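Local coordinates for protein aspartate--tRNA(Asp/Asn) ligase (Sulfolobus tokodaii, PDB 1WYD) that attaches aspartate to tRNA(Asp) and probably also to tRNA(Asn), activating the amino acid with ATP before transferring it to the acceptor end, at residues B[4-9]-B[40-45]; B[45-50]-B[79-84]; B[146-151]-B[243-248]; B[273-278]-B[316-321]. All coordinates share one frame; numbering follows the deposited sequence.

Contact 1. Residues B[4-9]-B[40-45]; sequences SHFIAD and RDKTGL
Ile7 and Ala8 present successive backbone N-H groups to the side chains of Asp41 and Thr43. Ile7 N donates to Asp41 OD1 at 2.7 Å in a nearly straight bond (168°), reaching the oxygen on its syn side, slightly out of the carboxylate plane. Ala8 N donates to Thr43 OG1 at 3.1 Å. Ile7 CD1 lies 3.5 Å from Asp41 CG, the two side chains running past each other in opposite directions, and Thr43 CG2 sits 3.6 Å from Phe6 CB. The Phe6 ring turns an edge to Asp41 OD1, with Lys42 CD obliquely placed near CE2. Asp41 CG stands between its backbone N and carbonyl carbon (chi1 76°), which brings OD2 over the turn: it takes Thr43 OG1 on its syn lone pair (2.6 Å), Thr43 N from above the carboxylate plane and Gly44 N nearly along its C-O bond. These three bonds hold the carboxylate and the Thr43 hydroxyl in place. Thr43 OG1 thus both donates to Asp41 and accepts from Ala8. A water within hydrogen-bonding distance of His5 O and Asp41 OD1 can donate to either. Farther out, Glu200 of the second subunit accepts from Lys42 N and packs on Phe6, while Lys42 NZ reaches Gly152 O of that subunit. The arrangement is an Asx turn within a type I beta turn that joins OB-fold strands 34-41 and 44-50 and pins the N-terminal 3-10 turn to this hairpin.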
loop_
_atom_site.group_PDB
_atom_site.type_symbol
_atom_site.label_atom_id
_atom_site.label_comp_id
_atom_site.label_asym_id
_atom_site.label_seq_id
_atom_site.Cartn_x
_atom_site.Cartn_y
_atom_site.Cartn_z
ATOM N N SER B 4 -15.685 -23.630 -14.590
ATOM C CA SER B 4 -14.609 -24.599 -14.423
ATOM C C SER B 4 -13.313 -24.003 -14.958
ATOM O O SER B 4 -12.252 -24.221 -14.375
ATOM C CB SER B 4 -14.928 -25.926 -15.136
ATOM O OG SER B 4 -14.750 -25.809 -16.548
ATOM N N HIS B 5 -13.382 -23.267 -16.067
ATOM C CA HIS B 5 -12.165 -22.681 -16.646
ATOM C C HIS B 5 -12.320 -21.200 -16.988
ATOM O O HIS B 5 -13.406 -20.731 -17.359
ATOM C CB HIS B 5 -11.666 -23.463 -17.895
ATOM C CG HIS B 5 -11.333 -24.909 -17.629
ATOM N ND1 HIS B 5 -12.293 -25.859 -17.346
ATOM C CD2 HIS B 5 -10.144 -25.560 -17.595
ATOM C CE1 HIS B 5 -11.713 -27.026 -17.141
ATOM N NE2 HIS B 5 -10.409 -26.872 -17.288
ATOM N N PHE B 6 -11.229 -20.468 -16.847
ATOM C CA PHE B 6 -11.097 -19.161 -17.454
ATOM C C PHE B 6 -10.881 -19.349 -18.941
ATOM O O PHE B 6 -10.283 -20.343 -19.363
ATOM C CB PHE B 6 -9.893 -18.448 -16.875
ATOM C CG PHE B 6 -10.137 -17.872 -15.516
ATOM C CD1 PHE B 6 -9.741 -18.575 -14.368
ATOM C CD2 PHE B 6 -10.751 -16.624 -15.374
ATOM C CE1 PHE B 6 -9.955 -18.039 -13.085
ATOM C CE2 PHE B 6 -10.980 -16.078 -14.090
ATOM C CZ PHE B 6 -10.570 -16.795 -12.946
ATOM N N ILE B 7 -11.339 -18.392 -19.740
ATOM C CA ILE B 7 -11.315 -18.548 -21.188
ATOM C C ILE B 7 -9.929 -18.974 -21.665
ATOM O O ILE B 7 -9.795 -19.943 -22.409
ATOM C CB ILE B 7 -11.787 -17.253 -21.882
ATOM C CG1 ILE B 7 -13.311 -17.100 -21.732
ATOM C CG2 ILE B 7 -11.334 -17.199 -23.351
ATOM C CD1 ILE B 7 -13.777 -15.651 -21.656
ATOM N N ALA B 8 -8.917 -18.261 -21.195
ATOM C CA ALA B 8 -7.532 -18.456 -21.589
ATOM C C ALA B 8 -6.945 -19.833 -21.180
ATOM O O ALA B 8 -5.930 -20.253 -21.723
ATOM C CB ALA B 8 -6.673 -17.310 -21.024
ATOM N N ASP B 9 -7.595 -20.510 -20.237
ATOM C CA ASP B 9 -7.195 -21.836 -19.753
ATOM C C ASP B 9 -7.360 -22.969 -20.786
ATOM O O ASP B 9 -6.746 -24.045 -20.643
ATOM C CB ASP B 9 -8.075 -22.223 -18.560
ATOM C CG ASP B 9 -7.726 -21.488 -17.294
ATOM O OD1 ASP B 9 -8.448 -21.692 -16.296
ATOM O OD2 ASP B 9 -6.757 -20.723 -17.182
ATOM N N ARG B 40 -16.334 -12.226 -22.295
ATOM C CA ARG B 40 -15.158 -11.622 -21.649
ATOM C C ARG B 40 -15.090 -12.036 -20.195
ATOM O O ARG B 40 -16.105 -12.004 -19.499
ATOM C CB ARG B 40 -15.228 -10.094 -21.696
ATOM C CG ARG B 40 -13.967 -9.451 -21.172
ATOM C CD ARG B 40 -14.071 -7.991 -20.821
ATOM N NE ARG B 40 -15.139 -7.391 -21.581
ATOM C CZ ARG B 40 -16.218 -6.846 -21.017
ATOM N NH1 ARG B 40 -16.303 -6.781 -19.695
ATOM N NH2 ARG B 40 -17.178 -6.358 -21.802
ATOM N N ASP B 41 -13.901 -12.420 -19.756
ATOM C CA ASP B 41 -13.586 -12.723 -18.361
ATOM C C ASP B 41 -12.242 -12.090 -18.102
ATOM O O ASP B 41 -11.694 -11.436 -19.002
ATOM C CB ASP B 41 -13.656 -14.236 -18.016
ATOM C CG ASP B 41 -12.438 -15.070 -18.529
ATOM O OD1 ASP B 41 -12.520 -16.321 -18.450
ATOM O OD2 ASP B 41 -11.377 -14.604 -18.992
ATOM N N LYS B 42 -11.701 -12.260 -16.901
ATOM C CA LYS B 42 -10.469 -11.536 -16.559
ATOM C C LYS B 42 -9.249 -11.958 -17.416
ATOM O O LYS B 42 -8.294 -11.205 -17.510
ATOM C CB LYS B 42 -10.193 -11.573 -15.036
ATOM C CG LYS B 42 -9.179 -12.604 -14.577
ATOM C CD LYS B 42 -9.107 -12.804 -13.061
ATOM C CE LYS B 42 -8.066 -11.900 -12.408
ATOM N NZ LYS B 42 -6.647 -12.271 -12.708
ATOM N N THR B 43 -9.276 -13.149 -18.035
ATOM C CA THR B 43 -8.144 -13.582 -18.914
ATOM C C THR B 43 -8.226 -13.118 -20.361
ATOM O O THR B 43 -7.225 -13.135 -21.076
ATOM C CB THR B 43 -7.958 -15.104 -18.933
ATOM O OG1 THR B 43 -9.132 -15.726 -19.485
ATOM C CG2 THR B 43 -7.782 -15.662 -17.530
ATOM N N GLY B 44 -9.426 -12.740 -20.798
ATOM C CA GLY B 44 -9.606 -12.099 -22.090
ATOM C C GLY B 44 -10.901 -12.526 -22.717
ATOM O O GLY B 44 -11.918 -12.735 -22.017
ATOM N N LEU B 45 -10.855 -12.679 -24.034
ATOM C CA LEU B 45 -12.044 -12.812 -24.862
ATOM C C LEU B 45 -12.109 -14.167 -25.533
ATOM O O LEU B 45 -11.186 -14.557 -26.249
ATOM C CB LEU B 45 -12.035 -11.721 -25.926
ATOM C CG LEU B 45 -12.003 -10.294 -25.398
ATOM C CD1 LEU B 45 -11.529 -9.319 -26.465
ATOM C CD2 LEU B 45 -13.411 -9.886 -24.850
HETATM O O HOH W 1 -14.441 -17.963 -17.885
#

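Contact 2. Residues B[45-50]-B[79-84]; sequences LGQVVV and KRAPRG
Leu45 meets Arg83 through its backbone: Arg83 NH2 donates to Leu45 O at 2.8 Å, with a bent N-H...O angle of 139°. The oxygen lies at the edge of the guanidinium, close to its plane, whereas the donor stands well above the carbonyl plane, 51° out of it, and so misses the lone pairs. A water accepts from both Leu45 N (2.9 Å) and Arg83 NH2 (3.1 Å), so the guanidinium serves both polar groups of the Leu45 backbone, one directly and one through solvent. The arginine chain, bent at chi3, places NH2 at Leu45 O. At Gln47 the contact becomes apolar. Its CB rests 3.9 Å from Pro82 CD, and the side chain crosses the proline ring at about a right angle. With CG anti to the backbone N (chi1 179°), the extended chain passes Pro82 and brings its end near the Ala81 methyl group. This is a thin surface contact of one polar grip and one patch of van der Waals packing. Strand 44-50 is held by its neighbours on both edges: Gly46 and Val48 bond to strand 34-41, Gln47 and Val49 to strand 85-89. The loop 79-84 connects strand 68-77 to strand 85-89, and Arg83 also packs on Ile7 and Ala8 of the N-terminal segment.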
loop_
_atom_site.group_PDB
_atom_site.type_symbol
_atom_site.label_atom_id
_atom_site.label_comp_id
_atom_site.label_asym_id
_atom_site.label_seq_id
_atom_site.Cartn_x
_atom_site.Cartn_y
_atom_site.Cartn_z
ATOM N N LEU B 45 -10.855 -12.679 -24.034
ATOM C CA LEU B 45 -12.044 -12.812 -24.862
ATOM C C LEU B 45 -12.109 -14.167 -25.533
ATOM O O LEU B 45 -11.186 -14.557 -26.249
ATOM C CB LEU B 45 -12.035 -11.721 -25.926
ATOM C CG LEU B 45 -12.003 -10.294 -25.398
ATOM C CD1 LEU B 45 -11.529 -9.319 -26.465
ATOM C CD2 LEU B 45 -13.411 -9.886 -24.850
ATOM N N GLY B 46 -13.186 -14.894 -25.288
ATOM C CA GLY B 46 -13.458 -16.108 -26.013
ATOM C C GLY B 46 -14.603 -15.959 -26.997
ATOM O O GLY B 46 -15.241 -14.914 -27.067
ATOM N N GLN B 47 -14.862 -17.018 -27.757
ATOM C CA GLN B 47 -15.941 -17.048 -28.750
ATOM C C GLN B 47 -16.835 -18.208 -28.389
ATOM O O GLN B 47 -16.359 -19.330 -28.264
ATOM C CB GLN B 47 -15.367 -17.262 -30.167
ATOM C CG GLN B 47 -16.381 -17.337 -31.309
ATOM C CD GLN B 47 -15.707 -17.295 -32.689
ATOM O OE1 GLN B 47 -15.560 -18.335 -33.356
ATOM N NE2 GLN B 47 -15.302 -16.096 -33.117
ATOM N N VAL B 48 -18.121 -17.948 -28.206
ATOM C CA VAL B 48 -19.053 -19.037 -28.019
ATOM C C VAL B 48 -20.052 -19.062 -29.162
ATOM O O VAL B 48 -20.417 -18.022 -29.705
ATOM C CB VAL B 48 -19.684 -19.128 -26.544
ATOM C CG1 VAL B 48 -19.100 -18.102 -25.594
ATOM C CG2 VAL B 48 -21.231 -19.149 -26.499
ATOM N N VAL B 49 -20.461 -20.266 -29.539
ATOM C CA VAL B 49 -21.452 -20.477 -30.585
ATOM C C VAL B 49 -22.714 -21.143 -29.991
ATOM O O VAL B 49 -22.636 -22.003 -29.115
ATOM C CB VAL B 49 -20.852 -21.295 -31.782
ATOM C CG1 VAL B 49 -21.708 -21.162 -33.055
ATOM C CG2 VAL B 49 -19.426 -20.853 -32.091
ATOM N N VAL B 50 -23.871 -20.685 -30.449
ATOM C CA VAL B 50 -25.153 -21.275 -30.101
ATOM C C VAL B 50 -25.837 -21.537 -31.428
ATOM O O VAL B 50 -26.303 -20.597 -32.081
ATOM C CB VAL B 50 -26.062 -20.316 -29.270
ATOM C CG1 VAL B 50 -27.040 -21.103 -28.425
ATOM C CG2 VAL B 50 -25.246 -19.377 -28.393
ATOM N N LYS B 79 -8.841 -23.008 -35.159
ATOM C CA LYS B 79 -7.726 -22.227 -35.718
ATOM C C LYS B 79 -8.197 -20.958 -36.447
ATOM O O LYS B 79 -7.518 -19.919 -36.393
ATOM C CB LYS B 79 -6.804 -23.098 -36.620
ATOM N N ARG B 80 -9.351 -21.034 -37.114
ATOM C CA ARG B 80 -10.023 -19.826 -37.597
ATOM C C ARG B 80 -10.606 -19.041 -36.405
ATOM O O ARG B 80 -11.035 -17.891 -36.556
ATOM C CB ARG B 80 -11.119 -20.175 -38.629
ATOM N N ALA B 81 -10.606 -19.670 -35.225
ATOM C CA ALA B 81 -11.191 -19.104 -34.012
ATOM C C ALA B 81 -10.111 -18.662 -33.004
ATOM O O ALA B 81 -8.975 -19.136 -33.091
ATOM C CB ALA B 81 -12.123 -20.124 -33.383
ATOM N N PRO B 82 -10.464 -17.797 -32.037
ATOM C CA PRO B 82 -9.487 -17.224 -31.094
ATOM C C PRO B 82 -8.702 -18.296 -30.345
ATOM O O PRO B 82 -9.320 -19.248 -29.831
ATOM C CB PRO B 82 -10.369 -16.459 -30.097
ATOM C CG PRO B 82 -11.601 -16.171 -30.818
ATOM C CD PRO B 82 -11.831 -17.322 -31.739
ATOM N N ARG B 83 -7.376 -18.143 -30.284
ATOM C CA ARG B 83 -6.515 -19.126 -29.615
ATOM C C ARG B 83 -6.772 -20.546 -30.124
ATOM O O ARG B 83 -6.437 -21.526 -29.450
ATOM C CB ARG B 83 -6.770 -19.122 -28.112
ATOM C CG ARG B 83 -6.066 -18.061 -27.297
ATOM C CD ARG B 83 -6.600 -18.021 -25.853
ATOM N NE ARG B 83 -7.695 -17.058 -25.744
ATOM C CZ ARG B 83 -7.566 -15.852 -25.212
ATOM N NH1 ARG B 83 -6.396 -15.462 -24.706
ATOM N NH2 ARG B 83 -8.613 -15.037 -25.175
ATOM N N GLY B 84 -7.404 -20.647 -31.288
ATOM C CA GLY B 84 -7.709 -21.932 -31.891
ATOM C C GLY B 84 -8.948 -22.665 -31.399
ATOM O O GLY B 84 -9.155 -23.819 -31.780
HETATM O O HOH W 2 -8.333 -11.937 -25.265
#

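Contact 3. Residues B[146-151]-B[243-248]; sequences ETLYKE and EKILHN
The Glu146 carboxylate and the Asn248 amide meet with their planes 50° apart. Asn248 ND2 donates to Glu146 OE2 at 2.7 Å, nearly straight (165°); the acceptor lies close to the amide plane and uses its anti lone pair, away from OE1. Glu146 gets there with its chain extended beyond CG, which is anti to the backbone N. Asn248 ND2 also bonds to Ala143 O, one turn before Glu146, so two bonds fix the amide's rotation. Thr147 fills the middle of the interface: OG1 bonds to Ala143 O and lies against Asn248 CB, and CG2 points to Ile245 CG1 at 3.7 Å. Deeper in, Ile245 CD1 touches Leu148 CG at 4.0 Å. Just beyond the C-terminal end of helix 128-150, Glu151 OE1 and Lys244 NZ form a long salt bridge of 3.8 Å. The axes of the two short helical segments come within 9.6 Å, with 138° between their N-to-C directions. Apolar inside and polar at the margins, this is helix-helix packing of the class II catalytic domain: helix 235-256 packs on strand 394-400 of the sheet, and helix 128-150 lies against that helix, its Tyr149 meeting Lys142 of the second subunit in a cation-pi contact.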
loop_
_atom_site.group_PDB
_atom_site.type_symbol
_atom_site.label_atom_id
_atom_site.label_comp_id
_atom_site.label_asym_id
_atom_site.label_seq_id
_atom_site.Cartn_x
_atom_site.Cartn_y
_atom_site.Cartn_z
ATOM N N GLU B 146 9.499 -6.058 -4.584
ATOM C CA GLU B 146 10.433 -7.178 -4.738
ATOM C C GLU B 146 11.896 -6.738 -4.661
ATOM O O GLU B 146 12.656 -7.257 -3.850
ATOM C CB GLU B 146 10.112 -7.899 -6.047
ATOM C CG GLU B 146 11.046 -9.015 -6.440
ATOM C CD GLU B 146 10.693 -9.515 -7.819
ATOM O OE1 GLU B 146 10.175 -10.651 -7.927
ATOM O OE2 GLU B 146 10.889 -8.743 -8.782
ATOM N N THR B 147 12.261 -5.724 -5.454
ATOM C CA THR B 147 13.603 -5.172 -5.458
ATOM C C THR B 147 13.986 -4.680 -4.082
ATOM O O THR B 147 15.134 -4.879 -3.630
ATOM C CB THR B 147 13.725 -4.014 -6.473
ATOM O OG1 THR B 147 13.471 -4.525 -7.776
ATOM C CG2 THR B 147 15.189 -3.545 -6.605
ATOM N N LEU B 148 13.018 -4.043 -3.413
ATOM C CA LEU B 148 13.259 -3.417 -2.124
ATOM C C LEU B 148 13.483 -4.425 -1.004
ATOM O O LEU B 148 14.343 -4.194 -0.127
ATOM C CB LEU B 148 12.127 -2.430 -1.793
ATOM C CG LEU B 148 12.326 -1.146 -2.577
ATOM C CD1 LEU B 148 10.985 -0.452 -2.753
ATOM C CD2 LEU B 148 13.359 -0.259 -1.897
ATOM N N TYR B 149 12.710 -5.524 -1.031
ATOM C CA TYR B 149 12.840 -6.616 -0.071
ATOM C C TYR B 149 14.185 -7.260 -0.224
ATOM O O TYR B 149 14.794 -7.635 0.758
ATOM C CB TYR B 149 11.795 -7.731 -0.292
ATOM C CG TYR B 149 10.360 -7.382 -0.077
ATOM C CD1 TYR B 149 9.948 -6.686 1.063
ATOM C CD2 TYR B 149 9.390 -7.750 -1.011
ATOM C CE1 TYR B 149 8.599 -6.357 1.258
ATOM C CE2 TYR B 149 8.015 -7.428 -0.821
ATOM C CZ TYR B 149 7.634 -6.725 0.313
ATOM O OH TYR B 149 6.283 -6.403 0.539
ATOM N N LYS B 150 14.649 -7.383 -1.465
ATOM C CA LYS B 150 15.988 -7.936 -1.740
ATOM C C LYS B 150 17.079 -7.097 -1.077
ATOM O O LYS B 150 18.132 -7.625 -0.736
ATOM C CB LYS B 150 16.242 -8.037 -3.244
ATOM C CG LYS B 150 17.210 -9.128 -3.660
ATOM C CD LYS B 150 17.759 -8.959 -5.121
ATOM C CE LYS B 150 16.702 -9.210 -6.219
ATOM N NZ LYS B 150 15.817 -10.441 -6.041
ATOM N N GLU B 151 16.817 -5.799 -0.874
ATOM C CA GLU B 151 17.823 -4.914 -0.266
ATOM C C GLU B 151 17.576 -4.759 1.217
ATOM O O GLU B 151 18.233 -3.972 1.902
ATOM C CB GLU B 151 17.839 -3.550 -0.931
ATOM C CG GLU B 151 18.008 -3.569 -2.448
ATOM C CD GLU B 151 19.410 -3.985 -2.878
ATOM O OE1 GLU B 151 19.547 -4.596 -3.960
ATOM O OE2 GLU B 151 20.374 -3.704 -2.138
ATOM N N GLU B 243 17.542 3.013 -9.955
ATOM C CA GLU B 243 17.972 2.392 -11.211
ATOM C C GLU B 243 17.620 0.904 -11.213
ATOM O O GLU B 243 16.956 0.405 -12.125
ATOM C CB GLU B 243 19.496 2.588 -11.420
ATOM C CG GLU B 243 19.928 3.971 -11.937
ATOM C CD GLU B 243 21.448 4.129 -12.164
ATOM O OE1 GLU B 243 22.268 3.381 -11.553
ATOM O OE2 GLU B 243 21.837 5.020 -12.962
ATOM N N LYS B 244 18.026 0.198 -10.176
ATOM C CA LYS B 244 17.754 -1.229 -10.114
ATOM C C LYS B 244 16.264 -1.564 -10.006
ATOM O O LYS B 244 15.795 -2.548 -10.587
ATOM C CB LYS B 244 18.542 -1.867 -8.963
ATOM C CG LYS B 244 20.059 -1.933 -9.239
ATOM C CD LYS B 244 20.924 -1.890 -7.938
ATOM C CE LYS B 244 21.135 -3.279 -7.322
ATOM N NZ LYS B 244 22.258 -3.277 -6.296
ATOM N N ILE B 245 15.543 -0.750 -9.225
ATOM C CA ILE B 245 14.085 -0.811 -9.095
ATOM C C ILE B 245 13.409 -0.667 -10.469
ATOM O O ILE B 245 12.655 -1.531 -10.898
ATOM C CB ILE B 245 13.605 0.316 -8.113
ATOM C CG1 ILE B 245 14.029 0.003 -6.667
ATOM C CG2 ILE B 245 12.068 0.559 -8.228
ATOM C CD1 ILE B 245 13.522 1.015 -5.682
ATOM N N LEU B 246 13.714 0.426 -11.152
ATOM C CA LEU B 246 13.096 0.749 -12.441
ATOM C C LEU B 246 13.383 -0.309 -13.469
ATOM O O LEU B 246 12.536 -0.653 -14.279
ATOM C CB LEU B 246 13.636 2.065 -12.963
ATOM C CG LEU B 246 13.213 3.359 -12.299
ATOM C CD1 LEU B 246 13.775 4.499 -13.115
ATOM C CD2 LEU B 246 11.711 3.436 -12.288
ATOM N N HIS B 247 14.589 -0.839 -13.407
ATOM C CA HIS B 247 15.000 -1.917 -14.269
ATOM C C HIS B 247 14.163 -3.155 -13.999
ATOM O O HIS B 247 13.704 -3.831 -14.937
ATOM C CB HIS B 247 16.493 -2.211 -14.062
ATOM C CG HIS B 247 17.032 -3.228 -15.006
ATOM N ND1 HIS B 247 17.416 -2.914 -16.293
ATOM C CD2 HIS B 247 17.184 -4.561 -14.880
ATOM C CE1 HIS B 247 17.824 -4.008 -16.909
ATOM N NE2 HIS B 247 17.682 -5.022 -16.076
ATOM N N ASN B 248 13.940 -3.478 -12.736
ATOM C CA ASN B 248 13.139 -4.675 -12.463
ATOM C C ASN B 248 11.670 -4.476 -12.853
ATOM O O ASN B 248 10.968 -5.446 -13.237
ATOM C CB ASN B 248 13.294 -5.078 -11.004
ATOM C CG ASN B 248 12.621 -6.378 -10.678
ATOM O OD1 ASN B 248 12.955 -7.414 -11.257
ATOM N ND2 ASN B 248 11.692 -6.352 -9.694
#

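Contact 4. Residues B[273-278]-B[316-321]; sequences IPIKRL and LYFIVD
A parallel strand pairing joins strand 276-279, outermost within this chain, to strand 316-320 in the mixed sheet of the class II catalytic domain. Three backbone bonds alternate along it: Phe318 N to Lys276 O at 3.0 Å, Leu278 N to Phe318 O at 3.1 Å and Val320 N to Leu278 O at 3.1 Å. Arg277 and Phe318 project from one face, Leu278 and Ile319 from the other. Just before the pairing, Ile275 lays its CG2 methyl against Phe318 CD1 at 3.8 Å, obliquely to the ring, and its CD1 against Leu316 CD2. CG2, anti to the backbone N (chi1 -76°), reaches over the neighbouring strand, while CG1 turns to Leu316. At that end a water replaces a direct bond, accepting from Lys276 N and donating to Leu316 O. At the other end Val320 CG1 lies over one face of the Arg277 guanidinium, and a second water at its edge links Arg277 NH2 to Asp321 OD1. Helix 235-256 covers Phe318 through Met239 and Leu242, and helix 302-312 packs on Tyr317, Leu278 and Ile319. Three backbone bonds thus set the register, and buried apolar side chains pack beside them, whereas Arg277 and Asp321 (NH2 to OD1 4.6 Å) are joined by a water rather than by a direct salt bridge, so any attraction is probably modest; Lys334 is the direct salt-bridge partner of Asp321.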
loop_
_atom_site.group_PDB
_atom_site.type_symbol
_atom_site.label_atom_id
_atom_site.label_comp_id
_atom_site.label_asym_id
_atom_site.label_seq_id
_atom_site.Cartn_x
_atom_site.Cartn_y
_atom_site.Cartn_z
ATOM N N ILE B 273 22.055 1.235 -17.467
ATOM C CA ILE B 273 22.690 1.513 -16.186
ATOM C C ILE B 273 24.169 1.786 -16.447
ATOM O O ILE B 273 24.887 0.907 -16.936
ATOM C CB ILE B 273 22.515 0.299 -15.206
ATOM C CG1 ILE B 273 21.029 0.095 -14.842
ATOM C CG2 ILE B 273 23.397 0.455 -13.953
ATOM C CD1 ILE B 273 20.671 -1.325 -14.287
ATOM N N PRO B 274 24.628 2.992 -16.119
ATOM C CA PRO B 274 23.815 3.985 -15.402
ATOM C C PRO B 274 22.905 4.789 -16.321
ATOM O O PRO B 274 23.151 4.865 -17.536
ATOM C CB PRO B 274 24.859 4.903 -14.775
ATOM C CG PRO B 274 26.058 4.822 -15.705
ATOM C CD PRO B 274 25.973 3.505 -16.454
ATOM N N ILE B 275 21.848 5.358 -15.745
ATOM C CA ILE B 275 21.030 6.310 -16.454
ATOM C C ILE B 275 21.876 7.576 -16.623
ATOM O O ILE B 275 22.625 7.941 -15.731
ATOM C CB ILE B 275 19.711 6.574 -15.676
ATOM C CG1 ILE B 275 18.749 5.401 -15.861
ATOM C CG2 ILE B 275 19.018 7.847 -16.144
ATOM C CD1 ILE B 275 17.756 5.210 -14.699
ATOM N N LYS B 276 21.771 8.235 -17.771
ATOM C CA LYS B 276 22.480 9.489 -17.985
ATOM C C LYS B 276 22.231 10.474 -16.835
ATOM O O LYS B 276 21.068 10.674 -16.454
ATOM C CB LYS B 276 22.037 10.090 -19.327
ATOM C CG LYS B 276 22.645 11.469 -19.652
ATOM C CD LYS B 276 23.895 11.357 -20.536
ATOM C CE LYS B 276 24.299 12.717 -21.076
ATOM N NZ LYS B 276 25.311 13.350 -20.187
ATOM N N ARG B 277 23.307 11.038 -16.256
ATOM C CA ARG B 277 23.188 12.169 -15.309
ATOM C C ARG B 277 23.587 13.457 -15.972
ATOM O O ARG B 277 24.603 13.526 -16.661
ATOM C CB ARG B 277 24.006 12.037 -14.012
ATOM C CG ARG B 277 24.853 10.794 -13.857
ATOM C CD ARG B 277 25.367 10.529 -12.431
ATOM N NE ARG B 277 25.717 11.731 -11.655
ATOM C CZ ARG B 277 25.584 11.825 -10.318
ATOM N NH1 ARG B 277 25.115 10.796 -9.622
ATOM N NH2 ARG B 277 25.926 12.938 -9.666
ATOM N N LEU B 278 22.784 14.483 -15.742
ATOM C CA LEU B 278 23.037 15.782 -16.272
ATOM C C LEU B 278 22.921 16.717 -15.101
ATOM O O LEU B 278 21.889 16.716 -14.407
ATOM C CB LEU B 278 21.960 16.086 -17.302
ATOM C CG LEU B 278 21.972 17.417 -18.029
ATOM C CD1 LEU B 278 23.084 17.401 -19.032
ATOM C CD2 LEU B 278 20.663 17.602 -18.714
ATOM N N LEU B 316 15.437 9.066 -20.776
ATOM C CA LEU B 316 15.479 8.757 -19.365
ATOM C C LEU B 316 16.785 9.245 -18.771
ATOM O O LEU B 316 17.854 8.659 -19.016
ATOM C CB LEU B 316 15.281 7.251 -19.177
ATOM C CG LEU B 316 14.876 6.729 -17.817
ATOM C CD1 LEU B 316 13.444 7.126 -17.477
ATOM C CD2 LEU B 316 15.079 5.224 -17.789
ATOM N N TYR B 317 16.697 10.345 -18.032
ATOM C CA TYR B 317 17.851 10.970 -17.457
ATOM C C TYR B 317 17.531 11.586 -16.082
ATOM O O TYR B 317 16.385 11.995 -15.811
ATOM C CB TYR B 317 18.371 12.024 -18.443
ATOM C CG TYR B 317 17.361 13.072 -18.830
ATOM C CD1 TYR B 317 17.410 14.336 -18.278
ATOM C CD2 TYR B 317 16.357 12.796 -19.741
ATOM C CE1 TYR B 317 16.472 15.315 -18.609
ATOM C CE2 TYR B 317 15.421 13.750 -20.086
ATOM C CZ TYR B 317 15.478 15.025 -19.516
ATOM O OH TYR B 317 14.534 15.998 -19.852
ATOM N N PHE B 318 18.534 11.642 -15.213
ATOM C CA PHE B 318 18.436 12.386 -13.955
ATOM C C PHE B 318 18.891 13.832 -14.161
ATOM O O PHE B 318 19.891 14.075 -14.826
ATOM C CB PHE B 318 19.413 11.803 -12.922
ATOM C CG PHE B 318 19.043 10.447 -12.377
ATOM C CD1 PHE B 318 19.794 9.337 -12.697
ATOM C CD2 PHE B 318 18.003 10.308 -11.442
ATOM C CE1 PHE B 318 19.487 8.085 -12.151
ATOM C CE2 PHE B 318 17.687 9.059 -10.886
ATOM C CZ PHE B 318 18.424 7.956 -11.244
ATOM N N ILE B 319 18.180 14.795 -13.573
ATOM C CA ILE B 319 18.762 16.108 -13.346
ATOM C C ILE B 319 19.198 16.263 -11.876
ATOM O O ILE B 319 18.366 16.509 -10.977
ATOM C CB ILE B 319 17.844 17.245 -13.741
ATOM C CG1 ILE B 319 17.406 17.124 -15.194
ATOM C CG2 ILE B 319 18.596 18.556 -13.560
ATOM C CD1 ILE B 319 16.556 18.319 -15.636
ATOM N N VAL B 320 20.513 16.171 -11.674
ATOM C CA VAL B 320 21.166 16.183 -10.363
ATOM C C VAL B 320 21.735 17.549 -9.941
ATOM O O VAL B 320 21.862 18.478 -10.744
ATOM C CB VAL B 320 22.288 15.100 -10.297
ATOM C CG1 VAL B 320 21.749 13.742 -10.686
ATOM C CG2 VAL B 320 23.441 15.473 -11.164
ATOM N N ASP B 321 22.092 17.656 -8.670
ATOM C CA ASP B 321 22.762 18.832 -8.151
ATOM C C ASP B 321 22.011 20.172 -8.411
ATOM O O ASP B 321 22.616 21.136 -8.898
ATOM C CB ASP B 321 24.242 18.880 -8.633
ATOM C CG ASP B 321 25.057 17.634 -8.203
ATOM O OD1 ASP B 321 26.178 17.413 -8.706
ATOM O OD2 ASP B 321 24.667 16.815 -7.352
HETATM O O HOH W 3 19.834 7.204 -19.773
HETATM O O HOH W 4 27.055 15.277 -9.795
#

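Contacts 1 and 2 share Leu45 and strand 44-50 in the OB-fold domain, their centres about 12 Å apart; Ile7 CG2 packs on Gly46 N (3.5 Å), so the N-terminal segment reaches both. Contacts 3 and 4 belong to the catalytic domain, about 18 Å apart between centres, and are tied by a probable hydrogen bond from Ile275 N to Glu243 OE2 (2.8 Å). The two pairs do not touch: even contacts 1 and 3 stay about 18 Å apart between nearest atoms. The side chain of Ile319 lies about 8 Å from that of the predicted magnesium- and ATP-binding Glu352, and that of Ile245 about 10 Å from that of the predicted ATP-binding Leu401, while contacts 1 and 2 are remote from both.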